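Local coordinates for ankyrin repeat domain protein (Legionella pneumophila subsp. pneumophila, PDB 6MCA) that is a bacterial effector with ankyrin repeats and a cysteine protease-like region that probably acts in the host cell by engaging the LARP7 component of the 7SK snRNP, at residues A95-L108 with Y127-L140. Residues are numbered along the deposited sequence; the frame is centred on the assembly and turned at random.
Sequences AVDNNDLDMTKLLL and YPVLRGQDAIKQLL
Ile136 pushes its CD1 between Val96 and Thr104, coming to 3.4 Å from Thr104 OG1. Its CG1 is anti to the backbone N (chi1 -154°), an orientation that sends CD1 across to the other helix pair. Val96 divides its two methyls: CG1 lies 3.6 Å from Pro128 CD, the side chains crossing at about a right angle, while CG2 meets Ile136 CD1 and, tip to tip, Leu140 CD1. Leu139 is a knob in a hole formed by Leu101, Thr104, Lys105 and Leu108; its CD2 approaches the backbone at Leu101 O (3.8 Å). These contacts join two adjacent helical hairpins in the region of ankyrin-repeat sequence; 95-108 lies in a predicted repeat, and the second helices, 101-108 and 134-140, run almost parallel, 6° apart with axes 10.5 Å from each other. Each hairpin turns through a Schellman motif, at Asn99 and at Gly132. At the turns the amides of Asn99 and Gln133 stack with planes 1° apart, Asn99 OD1 lying 3.6 Å from Gln133 CD. Water bridges flank this stack: one water links Val96 O to Gln133 OE1 and a second Asp97 O to Gln133 NE2, tethering both ends of that amide; a third joins Asn99 OD1 to Ile136 N. Arg131 NH1 adds a weak, bent bond to Asp97 O (3.1 Å), with Tyr127 CB over one guanidinium face. Further out, Asp97 OD2 forms a salt bridge with Arg89, and Thr104 OG1 donates to Asp100 O (2.6 Å), which also accepts from Thr104 N on the opposite face of its plane.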
# COMPACT_ATOMS: atom_id res chain seq x y z
N ALA A 95 -1.55 -9.18 15.65
CA ALA A 95 -2.07 -10.54 15.56
C ALA A 95 -2.76 -10.79 14.22
O ALA A 95 -2.63 -11.87 13.63
CB ALA A 95 -3.04 -10.81 16.71
N VAL A 96 -3.49 -9.79 13.72
CA VAL A 96 -4.25 -9.96 12.49
C VAL A 96 -3.32 -9.95 11.28
O VAL A 96 -3.48 -10.75 10.35
CB VAL A 96 -5.34 -8.88 12.39
CG1 VAL A 96 -5.82 -8.72 10.97
CG2 VAL A 96 -6.50 -9.23 13.31
N ASP A 97 -2.33 -9.05 11.27
CA ASP A 97 -1.36 -9.04 10.18
C ASP A 97 -0.57 -10.34 10.10
O ASP A 97 -0.06 -10.68 9.03
CB ASP A 97 -0.41 -7.85 10.34
CG ASP A 97 -1.12 -6.51 10.31
OD1 ASP A 97 -2.35 -6.50 10.08
OD2 ASP A 97 -0.46 -5.48 10.51
N ASN A 98 -0.47 -11.08 11.21
CA ASN A 98 0.14 -12.40 11.21
C ASN A 98 -0.84 -13.50 10.80
O ASN A 98 -0.42 -14.66 10.68
CB ASN A 98 0.71 -12.72 12.59
CG ASN A 98 2.15 -12.30 12.74
OD1 ASN A 98 2.73 -11.67 11.85
ND2 ASN A 98 2.75 -12.64 13.87
N ASN A 99 -2.11 -13.17 10.60
CA ASN A 99 -3.16 -14.16 10.31
C ASN A 99 -3.20 -15.24 11.39
O ASN A 99 -3.40 -16.43 11.10
CB ASN A 99 -2.97 -14.77 8.92
CG ASN A 99 -4.24 -15.41 8.38
OD1 ASN A 99 -5.34 -14.94 8.64
ND2 ASN A 99 -4.08 -16.50 7.64
N ASP A 100 -3.00 -14.83 12.64
CA ASP A 100 -3.00 -15.73 13.78
C ASP A 100 -4.40 -15.73 14.39
O ASP A 100 -4.80 -14.76 15.04
CB ASP A 100 -1.95 -15.30 14.80
CG ASP A 100 -1.73 -16.33 15.90
OD1 ASP A 100 -2.53 -17.28 16.01
OD2 ASP A 100 -0.75 -16.19 16.66
N LEU A 101 -5.14 -16.82 14.17
CA LEU A 101 -6.53 -16.87 14.62
C LEU A 101 -6.62 -17.00 16.13
O LEU A 101 -7.47 -16.35 16.76
CB LEU A 101 -7.26 -18.03 13.94
CG LEU A 101 -7.75 -17.76 12.51
CD1 LEU A 101 -8.32 -19.02 11.89
CD2 LEU A 101 -8.79 -16.65 12.52
N ASP A 102 -5.77 -17.82 16.74
CA ASP A 102 -5.83 -18.03 18.18
C ASP A 102 -5.50 -16.75 18.94
O ASP A 102 -6.19 -16.38 19.89
CB ASP A 102 -4.90 -19.17 18.59
CG ASP A 102 -5.31 -20.50 17.99
OD1 ASP A 102 -6.52 -20.71 17.78
OD2 ASP A 102 -4.42 -21.34 17.73
N MET A 103 -4.43 -16.06 18.53
CA MET A 103 -4.06 -14.82 19.19
C MET A 103 -5.12 -13.74 18.99
O MET A 103 -5.43 -12.99 19.92
CB MET A 103 -2.70 -14.34 18.68
CG MET A 103 -2.18 -13.08 19.37
SD MET A 103 -1.51 -13.40 21.01
CE MET A 103 -0.15 -14.49 20.62
N THR A 104 -5.68 -13.66 17.79
CA THR A 104 -6.74 -12.69 17.53
C THR A 104 -7.96 -12.96 18.40
O THR A 104 -8.55 -12.03 18.96
CB THR A 104 -7.13 -12.71 16.05
OG1 THR A 104 -5.97 -12.43 15.25
CG2 THR A 104 -8.20 -11.67 15.76
N LYS A 105 -8.34 -14.23 18.53
CA LYS A 105 -9.48 -14.59 19.37
C LYS A 105 -9.20 -14.28 20.84
O LYS A 105 -10.08 -13.77 21.54
CB LYS A 105 -9.83 -16.06 19.18
CG LYS A 105 -11.15 -16.48 19.80
CD LYS A 105 -11.36 -17.98 19.70
CE LYS A 105 -12.66 -18.42 20.36
NZ LYS A 105 -12.79 -19.90 20.41
N LEU A 106 -7.99 -14.58 21.31
CA LEU A 106 -7.63 -14.26 22.68
C LEU A 106 -7.71 -12.76 22.94
O LEU A 106 -8.26 -12.33 23.96
CB LEU A 106 -6.22 -14.78 22.99
CG LEU A 106 -5.61 -14.28 24.30
CD1 LEU A 106 -6.39 -14.80 25.50
CD2 LEU A 106 -4.14 -14.68 24.40
N LEU A 107 -7.18 -11.96 22.01
CA LEU A 107 -7.21 -10.51 22.19
C LEU A 107 -8.63 -9.98 22.17
O LEU A 107 -9.01 -9.15 23.01
CB LEU A 107 -6.36 -9.83 21.12
CG LEU A 107 -4.85 -10.08 21.22
CD1 LEU A 107 -4.12 -9.45 20.05
CD2 LEU A 107 -4.31 -9.56 22.54
N LEU A 108 -9.45 -10.44 21.22
CA LEU A 108 -10.83 -9.98 21.12
C LEU A 108 -11.65 -10.39 22.34
O LEU A 108 -12.56 -9.67 22.74
CB LEU A 108 -11.48 -10.50 19.85
CG LEU A 108 -11.02 -9.88 18.53
CD1 LEU A 108 -11.58 -10.66 17.35
CD2 LEU A 108 -11.43 -8.42 18.46
N TYR A 127 -5.73 -5.24 6.02
CA TYR A 127 -4.82 -6.23 5.45
C TYR A 127 -5.51 -7.58 5.23
O TYR A 127 -5.29 -8.20 4.18
CB TYR A 127 -3.58 -6.39 6.32
CG TYR A 127 -2.56 -5.29 6.09
CD1 TYR A 127 -1.92 -5.15 4.87
CD2 TYR A 127 -2.25 -4.39 7.10
CE1 TYR A 127 -1.00 -4.15 4.65
CE2 TYR A 127 -1.32 -3.38 6.89
CZ TYR A 127 -0.70 -3.27 5.66
OH TYR A 127 0.22 -2.26 5.45
N PRO A 128 -6.33 -8.08 6.16
CA PRO A 128 -7.09 -9.30 5.84
C PRO A 128 -8.03 -9.14 4.67
O PRO A 128 -8.24 -10.09 3.91
CB PRO A 128 -7.85 -9.60 7.14
CG PRO A 128 -7.75 -8.37 7.96
CD PRO A 128 -6.46 -7.73 7.58
N VAL A 129 -8.61 -7.95 4.48
CA VAL A 129 -9.45 -7.71 3.31
C VAL A 129 -8.61 -7.77 2.04
O VAL A 129 -9.01 -8.40 1.05
CB VAL A 129 -10.18 -6.35 3.44
CG1 VAL A 129 -10.73 -5.91 2.10
CG2 VAL A 129 -11.30 -6.45 4.46
N LEU A 130 -7.44 -7.13 2.06
CA LEU A 130 -6.60 -7.11 0.87
C LEU A 130 -6.02 -8.48 0.55
O LEU A 130 -5.73 -8.78 -0.61
CB LEU A 130 -5.47 -6.09 1.05
CG LEU A 130 -5.91 -4.63 1.01
CD1 LEU A 130 -4.79 -3.72 1.50
CD2 LEU A 130 -6.35 -4.24 -0.40
N ARG A 131 -5.83 -9.32 1.57
CA ARG A 131 -5.24 -10.64 1.38
C ARG A 131 -6.27 -11.76 1.29
O ARG A 131 -5.88 -12.92 1.12
CB ARG A 131 -4.26 -10.94 2.53
CG ARG A 131 -3.13 -9.93 2.64
CD ARG A 131 -2.41 -10.06 3.98
NE ARG A 131 -1.32 -9.10 4.10
CZ ARG A 131 -0.64 -8.88 5.22
NH1 ARG A 131 -0.93 -9.56 6.32
NH2 ARG A 131 0.34 -7.98 5.24
N GLY A 132 -7.55 -11.43 1.38
CA GLY A 132 -8.59 -12.45 1.26
C GLY A 132 -8.54 -13.51 2.34
O GLY A 132 -8.72 -14.70 2.05
N GLN A 133 -8.31 -13.11 3.59
CA GLN A 133 -8.23 -14.03 4.72
C GLN A 133 -9.61 -14.05 5.38
O GLN A 133 -9.90 -13.28 6.29
CB GLN A 133 -7.13 -13.61 5.69
CG GLN A 133 -5.74 -13.72 5.09
CD GLN A 133 -4.72 -12.85 5.79
OE1 GLN A 133 -5.07 -11.87 6.45
NE2 GLN A 133 -3.44 -13.19 5.65
N ASP A 134 -10.46 -14.98 4.91
CA ASP A 134 -11.88 -14.94 5.27
C ASP A 134 -12.12 -15.36 6.71
O ASP A 134 -13.04 -14.84 7.35
CB ASP A 134 -12.67 -15.83 4.32
CG ASP A 134 -12.73 -15.28 2.91
OD1 ASP A 134 -13.29 -14.18 2.72
OD2 ASP A 134 -12.22 -15.94 1.98
N ALA A 135 -11.33 -16.29 7.24
CA ALA A 135 -11.55 -16.77 8.61
C ALA A 135 -11.34 -15.65 9.62
O ALA A 135 -12.18 -15.42 10.50
CB ALA A 135 -10.63 -17.95 8.91
N ILE A 136 -10.22 -14.94 9.51
CA ILE A 136 -9.95 -13.86 10.45
C ILE A 136 -10.90 -12.69 10.22
O ILE A 136 -11.29 -11.99 11.17
CB ILE A 136 -8.46 -13.44 10.36
CG1 ILE A 136 -7.99 -12.82 11.68
CG2 ILE A 136 -8.22 -12.48 9.20
CD1 ILE A 136 -6.50 -12.97 11.91
N LYS A 137 -11.34 -12.48 8.97
CA LYS A 137 -12.34 -11.46 8.70
C LYS A 137 -13.65 -11.77 9.40
O LYS A 137 -14.28 -10.89 9.98
CB LYS A 137 -12.56 -11.32 7.19
CG LYS A 137 -11.49 -10.53 6.46
CD LYS A 137 -12.08 -9.81 5.26
CE LYS A 137 -12.74 -10.77 4.30
NZ LYS A 137 -11.78 -11.77 3.76
N GLN A 138 -14.08 -13.04 9.36
CA GLN A 138 -15.32 -13.41 10.02
C GLN A 138 -15.18 -13.36 11.53
O GLN A 138 -16.13 -12.98 12.24
CB GLN A 138 -15.76 -14.81 9.56
CG GLN A 138 -16.24 -14.85 8.12
CD GLN A 138 -16.39 -16.26 7.60
OE1 GLN A 138 -16.06 -17.23 8.29
NE2 GLN A 138 -16.89 -16.39 6.38
N LEU A 139 -14.01 -13.73 12.05
CA LEU A 139 -13.77 -13.59 13.48
C LEU A 139 -13.87 -12.13 13.91
O LEU A 139 -14.43 -11.83 14.97
CB LEU A 139 -12.40 -14.17 13.84
CG LEU A 139 -11.96 -14.06 15.31
CD1 LEU A 139 -13.05 -14.57 16.25
CD2 LEU A 139 -10.66 -14.80 15.54
N LEU A 140 -13.33 -11.22 13.10
CA LEU A 140 -13.43 -9.80 13.43
C LEU A 140 -14.86 -9.29 13.29
O LEU A 140 -15.31 -8.46 14.09
CB LEU A 140 -12.48 -8.99 12.55
CG LEU A 140 -10.99 -9.21 12.83
CD1 LEU A 140 -10.14 -8.64 11.70
CD2 LEU A 140 -10.59 -8.61 14.16
O HOH W 1 -3.46 -10.12 7.52
O HOH W 2 -0.80 -12.72 6.94
O HOH W 3 -7.75 -16.08 7.92